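Local coordinates for acetaldehyde dehydrogenase (Acetylating) (Geobacillus thermoglucosidasius, PDB 5J78), which probably catalyses the reversible, NAD- and coenzyme A-dependent conversion of acetaldehyde to acetyl-CoA, as an acetylating member of the aldehyde dehydrogenase family, at residues L392-I406 with T410-T424. Numbering follows the deposited sequence.
With ACT (acetate ion), chain E.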
loop_
_atom_site.group_PDB
_atom_site.type_symbol
_atom_site.label_atom_id
_atom_site.label_comp_id
_atom_site.label_asym_id
_atom_site.label_seq_id
_atom_site.Cartn_x
_atom_site.Cartn_y
_atom_site.Cartn_z
ATOM N N LEU A 392 -0.865 23.728 -17.052
ATOM C CA LEU A 392 -2.120 23.399 -17.746
ATOM C C LEU A 392 -3.377 23.598 -16.894
ATOM O O LEU A 392 -3.445 23.191 -15.733
ATOM C CB LEU A 392 -2.091 21.958 -18.259
ATOM C CG LEU A 392 -1.177 21.713 -19.470
ATOM C CD1 LEU A 392 -0.979 20.215 -19.669
ATOM C CD2 LEU A 392 -1.715 22.359 -20.724
ATOM N N GLY A 393 -4.373 24.222 -17.508
ATOM C CA GLY A 393 -5.654 24.454 -16.879
ATOM C C GLY A 393 -5.681 25.685 -15.996
ATOM O O GLY A 393 -6.742 26.045 -15.513
ATOM N N HIS A 394 -4.542 26.350 -15.787
ATOM C CA HIS A 394 -4.517 27.411 -14.775
ATOM C C HIS A 394 -4.908 28.768 -15.353
ATOM O O HIS A 394 -6.104 29.084 -15.407
ATOM C CB HIS A 394 -3.153 27.452 -14.098
ATOM C CG HIS A 394 -3.178 28.114 -12.762
ATOM N ND1 HIS A 394 -3.485 29.446 -12.602
ATOM C CD2 HIS A 394 -2.972 27.620 -11.519
ATOM C CE1 HIS A 394 -3.432 29.758 -11.322
ATOM N NE2 HIS A 394 -3.126 28.667 -10.640
ATOM N N THR A 395 -3.923 29.553 -15.806
ATOM C CA THR A 395 -4.163 30.923 -16.259
ATOM C C THR A 395 -3.279 31.297 -17.440
ATOM O O THR A 395 -2.136 30.861 -17.520
ATOM C CB THR A 395 -3.913 31.914 -15.123
ATOM O OG1 THR A 395 -4.672 31.519 -13.985
ATOM C CG2 THR A 395 -4.322 33.328 -15.501
ATOM N N VAL A 396 -3.841 32.065 -18.371
ATOM C CA VAL A 396 -3.056 32.761 -19.391
ATOM C C VAL A 396 -3.445 34.236 -19.440
ATOM O O VAL A 396 -4.490 34.638 -18.908
ATOM C CB VAL A 396 -3.249 32.162 -20.816
ATOM C CG1 VAL A 396 -2.686 30.757 -20.905
ATOM C CG2 VAL A 396 -4.696 32.175 -21.208
ATOM N N GLY A 397 -2.603 35.039 -20.087
ATOM C CA GLY A 397 -2.895 36.443 -20.310
ATOM C C GLY A 397 -2.610 36.908 -21.730
ATOM O O GLY A 397 -1.804 36.313 -22.460
ATOM N N ILE A 398 -3.286 37.983 -22.119
ATOM C CA ILE A 398 -2.975 38.676 -23.367
ATOM C C ILE A 398 -3.242 40.170 -23.207
ATOM O O ILE A 398 -4.235 40.559 -22.583
ATOM C CB ILE A 398 -3.804 38.119 -24.566
ATOM C CG1 ILE A 398 -3.609 38.995 -25.807
ATOM C CG2 ILE A 398 -5.297 38.031 -24.207
ATOM C CD1 ILE A 398 -4.190 38.405 -27.092
ATOM N N HIS A 399 -2.346 40.993 -23.764
ATOM C CA HIS A 399 -2.549 42.443 -23.846
ATOM C C HIS A 399 -2.711 42.878 -25.290
ATOM O O HIS A 399 -1.823 42.656 -26.114
ATOM C CB HIS A 399 -1.385 43.186 -23.202
ATOM C CG HIS A 399 -1.311 42.983 -21.726
ATOM N ND1 HIS A 399 -1.997 43.777 -20.830
ATOM C CD2 HIS A 399 -0.671 42.049 -20.990
ATOM C CE1 HIS A 399 -1.758 43.354 -19.601
ATOM N NE2 HIS A 399 -0.960 42.304 -19.672
ATOM N N ALA A 400 -3.836 43.523 -25.588
ATOM C CA ALA A 400 -4.184 43.802 -26.976
ATOM C C ALA A 400 -5.390 44.721 -27.066
ATOM O O ALA A 400 -6.216 44.740 -26.169
ATOM C CB ALA A 400 -4.450 42.490 -27.717
ATOM N N GLU A 401 -5.477 45.511 -28.137
ATOM C CA GLU A 401 -6.669 46.326 -28.379
ATOM C C GLU A 401 -7.437 45.845 -29.614
ATOM O O GLU A 401 -8.547 46.298 -29.892
ATOM C CB GLU A 401 -6.278 47.798 -28.523
ATOM C CG GLU A 401 -5.640 48.383 -27.257
ATOM C CD GLU A 401 -6.556 48.313 -26.038
ATOM O OE1 GLU A 401 -7.794 48.272 -26.216
ATOM O OE2 GLU A 401 -6.039 48.295 -24.898
ATOM N N ASP A 402 -6.840 44.910 -30.336
ATOM C CA ASP A 402 -7.458 44.311 -31.506
ATOM C C ASP A 402 -8.385 43.180 -31.053
ATOM O O ASP A 402 -7.916 42.093 -30.716
ATOM C CB ASP A 402 -6.372 43.798 -32.463
ATOM C CG ASP A 402 -6.925 43.353 -33.806
ATOM O OD1 ASP A 402 -8.084 42.896 -33.867
ATOM O OD2 ASP A 402 -6.183 43.443 -34.806
ATOM N N GLU A 403 -9.689 43.454 -31.037
ATOM C CA GLU A 403 -10.704 42.499 -30.576
ATOM C C GLU A 403 -10.697 41.157 -31.310
ATOM O O GLU A 403 -10.962 40.117 -30.705
ATOM C CB GLU A 403 -12.087 43.123 -30.707
ATOM C CG GLU A 403 -13.268 42.169 -30.402
ATOM C CD GLU A 403 -13.263 41.655 -28.970
ATOM O OE1 GLU A 403 -12.674 42.318 -28.088
ATOM O OE2 GLU A 403 -13.851 40.584 -28.725
ATOM N N LYS A 404 -10.400 41.165 -32.607
ATOM C CA LYS A 404 -10.459 39.936 -33.388
ATOM C C LYS A 404 -9.272 39.056 -33.063
ATOM O O LYS A 404 -9.386 37.832 -33.039
ATOM C CB LYS A 404 -10.522 40.239 -34.891
ATOM C CG LYS A 404 -11.860 40.867 -35.348
ATOM C CD LYS A 404 -13.101 40.000 -35.011
ATOM C CE LYS A 404 -14.418 40.756 -35.198
ATOM N NZ LYS A 404 -15.292 40.664 -33.989
ATOM N N VAL A 405 -8.136 39.686 -32.798
ATOM C CA VAL A 405 -6.962 38.964 -32.323
ATOM C C VAL A 405 -7.227 38.324 -30.949
ATOM O O VAL A 405 -6.880 37.156 -30.710
ATOM C CB VAL A 405 -5.754 39.896 -32.245
ATOM C CG1 VAL A 405 -4.535 39.148 -31.701
ATOM C CG2 VAL A 405 -5.473 40.477 -33.648
ATOM N N ILE A 406 -7.843 39.097 -30.062
ATOM C CA ILE A 406 -8.205 38.612 -28.739
ATOM C C ILE A 406 -9.083 37.368 -28.870
ATOM O O ILE A 406 -8.766 36.318 -28.323
ATOM C CB ILE A 406 -8.942 39.689 -27.934
ATOM C CG1 ILE A 406 -7.995 40.841 -27.589
ATOM C CG2 ILE A 406 -9.486 39.110 -26.645
ATOM C CD1 ILE A 406 -8.717 42.069 -27.018
ATOM N N THR A 410 -7.601 33.627 -27.726
ATOM C CA THR A 410 -8.125 33.104 -26.477
ATOM C C THR A 410 -8.957 31.817 -26.613
ATOM O O THR A 410 -9.013 31.032 -25.670
ATOM C CB THR A 410 -8.997 34.162 -25.760
ATOM O OG1 THR A 410 -10.055 34.600 -26.626
ATOM C CG2 THR A 410 -8.145 35.364 -25.324
ATOM N N ILE A 411 -9.576 31.583 -27.768
ATOM C CA ILE A 411 -10.592 30.526 -27.874
ATOM C C ILE A 411 -10.049 29.125 -27.523
ATOM O O ILE A 411 -10.756 28.332 -26.900
ATOM C CB ILE A 411 -11.236 30.493 -29.282
ATOM C CG1 ILE A 411 -12.375 29.444 -29.346
ATOM C CG2 ILE A 411 -10.180 30.190 -30.354
ATOM C CD1 ILE A 411 -13.589 29.758 -28.479
ATOM N N ASP A 412 -8.797 28.833 -27.876
ATOM C CA ASP A 412 -8.246 27.484 -27.692
ATOM C C ASP A 412 -7.177 27.337 -26.600
ATOM O O ASP A 412 -6.418 26.365 -26.601
ATOM C CB ASP A 412 -7.663 26.985 -29.018
ATOM C CG ASP A 412 -6.479 27.827 -29.497
ATOM O OD1 ASP A 412 -6.236 28.911 -28.920
ATOM O OD2 ASP A 412 -5.799 27.413 -30.464
ATOM N N LYS A 413 -7.124 28.254 -25.646
ATOM C CA LYS A 413 -6.127 28.137 -24.587
ATOM C C LYS A 413 -6.667 27.273 -23.441
ATOM O O LYS A 413 -7.749 27.538 -22.931
ATOM C CB LYS A 413 -5.718 29.524 -24.084
ATOM C CG LYS A 413 -5.036 30.384 -25.154
ATOM C CD LYS A 413 -3.730 29.778 -25.643
ATOM C CE LYS A 413 -3.119 30.603 -26.779
ATOM N NZ LYS A 413 -3.883 30.478 -28.038
ATOM N N PRO A 414 -5.915 26.229 -23.045
ATOM C CA PRO A 414 -6.321 25.351 -21.944
ATOM C C PRO A 414 -5.991 25.979 -20.603
ATOM O O PRO A 414 -5.004 25.622 -19.952
ATOM C CB PRO A 414 -5.496 24.090 -22.187
ATOM C CG PRO A 414 -4.214 24.638 -22.763
ATOM C CD PRO A 414 -4.691 25.732 -23.695
ATOM N N ALA A 415 -6.819 26.942 -20.225
ATOM C CA ALA A 415 -6.692 27.633 -18.958
ATOM C C ALA A 415 -8.085 28.013 -18.490
ATOM O O ALA A 415 -8.901 28.469 -19.285
ATOM C CB ALA A 415 -5.779 28.897 -19.102
ATOM N N GLY A 416 -8.369 27.820 -17.206
ATOM C CA GLY A 416 -9.661 28.197 -16.672
ATOM C C GLY A 416 -9.882 29.700 -16.555
ATOM O O GLY A 416 -11.030 30.180 -16.564
ATOM N N ARG A 417 -8.782 30.434 -16.413
ATOM C CA ARG A 417 -8.798 31.898 -16.335
ATOM C C ARG A 417 -8.007 32.457 -17.511
ATOM O O ARG A 417 -6.806 32.266 -17.565
ATOM C CB ARG A 417 -8.175 32.395 -15.019
ATOM C CG ARG A 417 -9.036 32.181 -13.747
ATOM C CD ARG A 417 -8.253 31.470 -12.686
ATOM N NE ARG A 417 -7.835 30.168 -13.196
ATOM C CZ ARG A 417 -8.492 29.029 -13.000
ATOM N NH1 ARG A 417 -9.581 28.980 -12.225
ATOM N NH2 ARG A 417 -8.033 27.920 -13.549
ATOM N N ILE A 418 -8.680 33.148 -18.429
ATOM C CA ILE A 418 -8.054 33.690 -19.627
ATOM C C ILE A 418 -8.167 35.216 -19.515
ATOM O O ILE A 418 -9.211 35.812 -19.790
ATOM C CB ILE A 418 -8.697 33.138 -20.912
ATOM C CG1 ILE A 418 -8.501 31.614 -20.989
ATOM C CG2 ILE A 418 -8.048 33.750 -22.155
ATOM C CD1 ILE A 418 -9.327 30.906 -22.073
ATOM N N VAL A 419 -7.086 35.829 -19.041
ATOM C CA VAL A 419 -7.134 37.220 -18.567
ATOM C C VAL A 419 -6.762 38.185 -19.695
ATOM O O VAL A 419 -5.711 38.046 -20.305
ATOM C CB VAL A 419 -6.176 37.431 -17.350
ATOM C CG1 VAL A 419 -6.197 38.867 -16.866
ATOM C CG2 VAL A 419 -6.564 36.508 -16.199
ATOM N N VAL A 420 -7.633 39.153 -19.967
ATOM C CA VAL A 420 -7.396 40.136 -21.022
ATOM C C VAL A 420 -7.171 41.526 -20.417
ATOM O O VAL A 420 -8.004 42.047 -19.651
ATOM C CB VAL A 420 -8.581 40.205 -22.027
ATOM C CG1 VAL A 420 -8.252 41.141 -23.186
ATOM C CG2 VAL A 420 -8.892 38.813 -22.559
ATOM N N ASN A 421 -6.035 42.110 -20.773
ATOM C CA ASN A 421 -5.705 43.486 -20.387
ATOM C C ASN A 421 -5.834 43.709 -18.893
ATOM O O ASN A 421 -6.541 44.617 -18.440
ATOM C CB ASN A 421 -6.591 44.478 -21.144
ATOM C CG ASN A 421 -6.269 44.522 -22.640
ATOM O OD1 ASN A 421 -5.164 44.180 -23.058
ATOM N ND2 ASN A 421 -7.240 44.944 -23.449
ATOM N N ALA A 422 -5.166 42.840 -18.140
ATOM C CA ALA A 422 -5.051 42.971 -16.696
ATOM C C ALA A 422 -3.847 42.176 -16.229
ATOM O O ALA A 422 -3.287 41.367 -16.977
ATOM C CB ALA A 422 -6.332 42.499 -15.990
ATOM N N GLY A 423 -3.421 42.413 -14.999
ATOM C CA GLY A 423 -2.340 41.618 -14.451
ATOM C C GLY A 423 -2.913 40.249 -14.148
ATOM O O GLY A 423 -4.054 40.131 -13.688
ATOM N N THR A 424 -2.144 39.202 -14.400
ATOM C CA THR A 424 -2.709 37.874 -14.290
ATOM C C THR A 424 -2.839 37.451 -12.832
ATOM O O THR A 424 -3.730 36.660 -12.500
ATOM C CB THR A 424 -1.888 36.853 -15.081
ATOM O OG1 THR A 424 -0.521 36.876 -14.656
ATOM C CG2 THR A 424 -1.980 37.170 -16.576
HETATM C C ACT E . -3.662 31.038 -7.200
HETATM O O ACT E . -3.741 29.863 -7.602
HETATM O OXT ACT E . -3.175 31.858 -8.017
HETATM C CH3 ACT E . -4.129 31.426 -5.827
HETATM O O HOH W 1 -0.799 40.433 -17.561
HETATM O O HOH W 2 -3.224 46.269 -21.729
#
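Arg417 reaches back to the carbonyl of His394 and grips it side-on: NE (3.0 Å) and NH2 (2.9 Å) both bond to His394 O, which lies near the guanidinium plane. Arg417 N binds the same oxygen, so three donors converge on one carbonyl where the chain turns a corner. Bends at chi2 and chi3 (127° and -60°) fold the arginine back alongside Gly416, where a side chain would collide with NH2, while NH1 and NH2 go on to Asn454 and Gly442. With an alanine at this place, His394 O would probably lose both guanidinium donors, and Asn454 and Gly442 their partner. Thr395 crosses Arg417 at about a right angle, its OG1 paired with His394 ND1 at 2.8 Å. Gly397 suits this face because a CB would clash with Thr424 CG2. On the other face beta-branching brings methyls close to the sheet: Val396 lies alongside Ile418 (CG2 to CG2, 3.8 Å), and Ile398 likewise beside Val420, against which Ile406 CD1 closes from the helix. Val396 N bonds to Arg417 O and Val419 N to Val396 O; after the ladder ends, the Asn421 side-chain amide bonds both ways to the backbone of Ala400. Strands 395-399 and 417-420, 18° from parallel, are the two adjacent strands of a beta-alpha-beta unit, joined by helix 403-410, at the edge of a Rossmann-like sheet that a second subunit's strand continues, as in other aldehyde dehydrogenases.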